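PDB 3DD7: death on curing protein from Enterobacteria phage P1, which acts as the toxin of the Phd–Doc toxin–antitoxin module of prophage P1, a Fic-family toxin that arrests translation and that its antitoxin Phd blocks through fold complementation. Local coordinates for residues A56-V60 with V111-A115; K73-L77 with T101-A105. The protein carries 2 engineered substitutions. All blocks are in the same frame, centred on the assembly; numbering follows the deposited sequence.

The helical Fic fold of Doc shows how two contacts, one nested in the other, can tie late helices to earlier ones. From the N terminus, the chain passes through helices 6-20 and 31-45 before reaching 51-65, where the loop of contact 1 opens. Helix 72-86 follows; its segment 73-77 opens contact 2, and 101-105 closes it, with 23 residues between them. Only then does helix 111-122 return to 56-60 and close the larger loop of contact 1. The centres lie about 10 Å apart, and the two contacts touch: L59 packs on A76, L77 and A104, while V114 also meets A104. L59, through its side chain and its carbonyl, and A104 thus join the two contacts.

Contact 1: residues A56-V60 with V111-A115; sequences ATYLV and VSSVA
A56 and V111 illustrate how a small residue lets one helix approach another across a steep angle. The N-to-C directions of 56-60 and 111-115 make 120°, and their axes come within 8.7 Å. At the nearest backbone point the CA atoms of A56 and A115 are 5.0 Å apart. The methyl group of A56 rests against main chain as well as side chains: its CB is 3.4 Å from both V111 O and A115 N, the two atoms joined by a helical hydrogen bond. A56 CB also meets A115 CB at 3.7 Å and touches CG1 of V111 and of V114.

The valines supply the other apolar pairs, V111 and V114 using both of their methyls. V60 CG2 presses on V111 CG2 at 3.5 Å, close packing for two methyl groups, and reaches V114 CG2 more loosely. In V114, CG1 lies anti to the backbone N (chi1 175°), which lets it fit between A56 CB and L59 CD1, the latter at 4.0 Å.

One polar side-chain atom joins the seam. Although T57 directs its CB away from 111-115, its OG1 reaches back to V111 CG1 at 3.6 Å, where the two side chains cross obliquely. The hydroxyl is bonded to E53 O, one turn earlier in its own helix, so it meets the valine already satisfied.

Three other helices pack around the contact: 31-45 receives T57 through V39, 72-86 lies against L59 through L77 and A80, and 97-105 packs A104 on L59 and both L100 and A104 on V114.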
loop_
_atom_site.group_PDB
_atom_site.type_symbol
_atom_site.label_atom_id
_atom_site.label_comp_id
_atom_site.label_asym_id
_atom_site.label_seq_id
_atom_site.Cartn_x
_atom_site.Cartn_y
_atom_site.Cartn_z
ATOM N N ALA A 56 -3.468 -3.548 -6.059
ATOM C CA ALA A 56 -4.745 -3.138 -5.461
ATOM C C ALA A 56 -5.087 -3.952 -4.198
ATOM O O ALA A 56 -5.644 -3.399 -3.244
ATOM C CB ALA A 56 -5.866 -3.243 -6.476
ATOM N N THR A 57 -4.779 -5.251 -4.217
ATOM C CA THR A 57 -5.086 -6.146 -3.096
ATOM C C THR A 57 -4.255 -5.719 -1.883
ATOM O O THR A 57 -4.789 -5.601 -0.768
ATOM C CB THR A 57 -4.851 -7.640 -3.467
ATOM O OG1 THR A 57 -5.520 -7.942 -4.694
ATOM C CG2 THR A 57 -5.408 -8.570 -2.401
ATOM N N TYR A 58 -2.963 -5.440 -2.100
ATOM C CA TYR A 58 -2.143 -4.856 -1.024
ATOM C C TYR A 58 -2.729 -3.541 -0.520
ATOM O O TYR A 58 -2.820 -3.322 0.692
ATOM C CB TYR A 58 -0.711 -4.590 -1.460
ATOM C CG TYR A 58 0.198 -5.803 -1.425
ATOM C CD1 TYR A 58 0.782 -6.235 -0.228
ATOM C CD2 TYR A 58 0.468 -6.509 -2.586
ATOM C CE1 TYR A 58 1.618 -7.351 -0.201
ATOM C CE2 TYR A 58 1.323 -7.611 -2.585
ATOM C CZ TYR A 58 1.886 -8.037 -1.387
ATOM O OH TYR A 58 2.723 -9.137 -1.375
ATOM N N LEU A 59 -3.087 -2.654 -1.445
ATOM C CA LEU A 59 -3.610 -1.364 -1.061
ATOM C C LEU A 59 -4.875 -1.520 -0.205
ATOM O O LEU A 59 -4.947 -0.989 0.906
ATOM C CB LEU A 59 -3.874 -0.486 -2.288
ATOM C CG LEU A 59 -4.088 1.006 -2.022
ATOM C CD1 LEU A 59 -3.762 1.880 -3.260
ATOM C CD2 LEU A 59 -5.524 1.290 -1.520
ATOM N N VAL A 60 -5.871 -2.245 -0.716
ATOM C CA VAL A 60 -7.130 -2.397 0.016
ATOM C C VAL A 60 -6.913 -3.132 1.351
ATOM O O VAL A 60 -7.451 -2.723 2.396
ATOM C CB VAL A 60 -8.234 -3.083 -0.830
ATOM C CG1 VAL A 60 -9.535 -3.289 -0.019
ATOM C CG2 VAL A 60 -8.549 -2.266 -2.077
ATOM N N VAL A 111 -11.305 -3.624 -4.576
ATOM C CA VAL A 111 -10.026 -4.030 -5.153
ATOM C C VAL A 111 -10.025 -3.863 -6.688
ATOM O O VAL A 111 -9.135 -3.216 -7.223
ATOM C CB VAL A 111 -9.653 -5.479 -4.715
ATOM C CG1 VAL A 111 -8.429 -6.013 -5.484
ATOM C CG2 VAL A 111 -9.377 -5.516 -3.214
ATOM N N SER A 112 -11.028 -4.424 -7.372
ATOM C CA SER A 112 -11.147 -4.327 -8.830
ATOM C C SER A 112 -11.083 -2.867 -9.294
ATOM O O SER A 112 -10.379 -2.518 -10.252
ATOM C CB SER A 112 -12.463 -4.979 -9.285
ATOM O OG SER A 112 -12.629 -4.894 -10.687
ATOM N N SER A 113 -11.830 -2.011 -8.606
ATOM C CA SER A 113 -11.879 -0.603 -8.976
ATOM C C SER A 113 -10.539 0.107 -8.698
ATOM O O SER A 113 -10.084 0.937 -9.498
ATOM C CB SER A 113 -13.060 0.059 -8.274
ATOM O OG SER A 113 -14.272 -0.621 -8.618
ATOM N N VAL A 114 -9.914 -0.210 -7.566
ATOM C CA VAL A 114 -8.583 0.332 -7.281
ATOM C C VAL A 114 -7.595 -0.098 -8.373
ATOM O O VAL A 114 -6.826 0.724 -8.904
ATOM C CB VAL A 114 -8.073 -0.050 -5.862
ATOM C CG1 VAL A 114 -6.646 0.432 -5.694
ATOM C CG2 VAL A 114 -8.958 0.622 -4.812
ATOM N N ALA A 115 -7.657 -1.373 -8.746
ATOM C CA ALA A 115 -6.789 -1.881 -9.811
ATOM C C ALA A 115 -7.033 -1.138 -11.120
ATOM O O ALA A 115 -6.078 -0.822 -11.839
ATOM C CB ALA A 115 -6.952 -3.387 -9.995
#

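Contact 2: residues K73-L77 with T101-A105; sequences KRTAL and TVGAA
K73 and T101 meet where helix 72-86 emerges from the Fic motif, the signature whose closing residues include K73 and R74. Segments 73-77 and 101-105 run at 109° to each other with axes 10.0 Å apart, a separation filled by the lysine stem, the leucine and the threonine.

The aliphatic part of the contact belongs to the lysine stem. With CG anti to the carbonyl carbon (chi1 -66°), K73 extends its stem across the flank of 101-105: CG meets A105 CB at 3.8 Å and CD approaches V102 CG2 at 4.1 Å. Bends at chi3 and chi4 turn NZ aside from these methyls, and the touching is left to the stem carbons.

T101 supplies the part that brings polar atoms against carbon. Its OG1 is held by L97 O within its own helix and faces L77, whose CB and CD1 both lie 3.7 Å away; the leucine and threonine side chains cross at about a right angle.

The bound Phd peptide packs apolar side chains on K73, R74 and T101 and a polar one on L77, so the contact forms part of the antitoxin interface. R74 itself turns to N16 and G21. The other branch of T101 ends on main chain: CG2 is 3.4 Å from K73 O, a carbonyl already bonded to L77 N, and 3.8 Å from K73 CB.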
loop_
_atom_site.group_PDB
_atom_site.type_symbol
_atom_site.label_atom_id
_atom_site.label_comp_id
_atom_site.label_asym_id
_atom_site.label_seq_id
_atom_site.Cartn_x
_atom_site.Cartn_y
_atom_site.Cartn_z
ATOM N N LYS A 73 -3.370 4.395 5.894
ATOM C CA LYS A 73 -3.608 4.769 4.492
ATOM C C LYS A 73 -2.292 5.060 3.772
ATOM O O LYS A 73 -2.081 4.592 2.643
ATOM C CB LYS A 73 -4.584 5.939 4.370
ATOM C CG LYS A 73 -6.014 5.601 4.841
ATOM C CD LYS A 73 -6.927 6.808 4.747
ATOM C CE LYS A 73 -6.556 7.934 5.725
ATOM N NZ LYS A 73 -7.074 7.615 7.085
ATOM N N ARG A 74 -1.405 5.816 4.418
ATOM C CA ARG A 74 -0.091 6.074 3.816
ATOM C C ARG A 74 0.641 4.773 3.521
ATOM O O ARG A 74 1.209 4.604 2.432
ATOM C CB ARG A 74 0.755 6.996 4.694
ATOM C CG ARG A 74 0.429 8.462 4.481
ATOM C CD ARG A 74 1.261 9.296 5.472
ATOM N NE ARG A 74 0.634 9.384 6.791
ATOM C CZ ARG A 74 1.289 9.587 7.939
ATOM N NH1 ARG A 74 2.614 9.606 7.971
ATOM N NH2 ARG A 74 0.610 9.735 9.070
ATOM N N THR A 75 0.592 3.839 4.468
ATOM C CA THR A 75 1.345 2.598 4.324
ATOM C C THR A 75 0.699 1.788 3.216
ATOM O O THR A 75 1.398 1.185 2.418
ATOM C CB THR A 75 1.422 1.834 5.663
ATOM O OG1 THR A 75 2.057 2.687 6.644
ATOM C CG2 THR A 75 2.188 0.508 5.500
ATOM N N ALA A 76 -0.635 1.831 3.149
ATOM C CA ALA A 76 -1.392 1.112 2.116
ATOM C C ALA A 76 -0.929 1.588 0.729
ATOM O O ALA A 76 -0.492 0.793 -0.092
ATOM C CB ALA A 76 -2.870 1.358 2.289
ATOM N N LEU A 77 -0.982 2.907 0.524
ATOM C CA LEU A 77 -0.609 3.533 -0.751
ATOM C C LEU A 77 0.849 3.275 -1.165
ATOM O O LEU A 77 1.114 2.795 -2.272
ATOM C CB LEU A 77 -0.903 5.039 -0.732
ATOM C CG LEU A 77 -0.502 5.761 -2.017
ATOM C CD1 LEU A 77 -1.242 5.160 -3.227
ATOM C CD2 LEU A 77 -0.800 7.234 -1.896
ATOM N N THR A 101 -7.154 6.240 -2.040
ATOM C CA THR A 101 -6.743 5.474 -0.882
ATOM C C THR A 101 -7.786 5.601 0.211
ATOM O O THR A 101 -8.125 4.605 0.838
ATOM C CB THR A 101 -5.349 5.908 -0.431
ATOM O OG1 THR A 101 -4.455 5.792 -1.548
ATOM C CG2 THR A 101 -4.822 5.039 0.732
ATOM N N VAL A 102 -8.301 6.814 0.427
ATOM C CA VAL A 102 -9.387 7.033 1.398
ATOM C C VAL A 102 -10.610 6.183 1.016
ATOM O O VAL A 102 -11.197 5.486 1.858
ATOM C CB VAL A 102 -9.765 8.541 1.511
ATOM C CG1 VAL A 102 -10.985 8.754 2.413
ATOM C CG2 VAL A 102 -8.579 9.345 2.022
ATOM N N GLY A 103 -10.979 6.209 -0.264
ATOM C CA GLY A 103 -12.122 5.426 -0.722
ATOM C C GLY A 103 -11.946 3.935 -0.503
ATOM O O GLY A 103 -12.904 3.229 -0.154
ATOM N N ALA A 104 -10.729 3.451 -0.712
ATOM C CA ALA A 104 -10.399 2.053 -0.463
ATOM C C ALA A 104 -10.542 1.752 1.029
ATOM O O ALA A 104 -11.090 0.721 1.434
ATOM C CB ALA A 104 -8.972 1.769 -0.917
ATOM N N ALA A 105 -10.046 2.683 1.834
ATOM C CA ALA A 105 -10.020 2.539 3.285
ATOM C C ALA A 105 -11.428 2.461 3.893
ATOM O O ALA A 105 -11.645 1.718 4.841
ATOM C CB ALA A 105 -9.214 3.673 3.917
#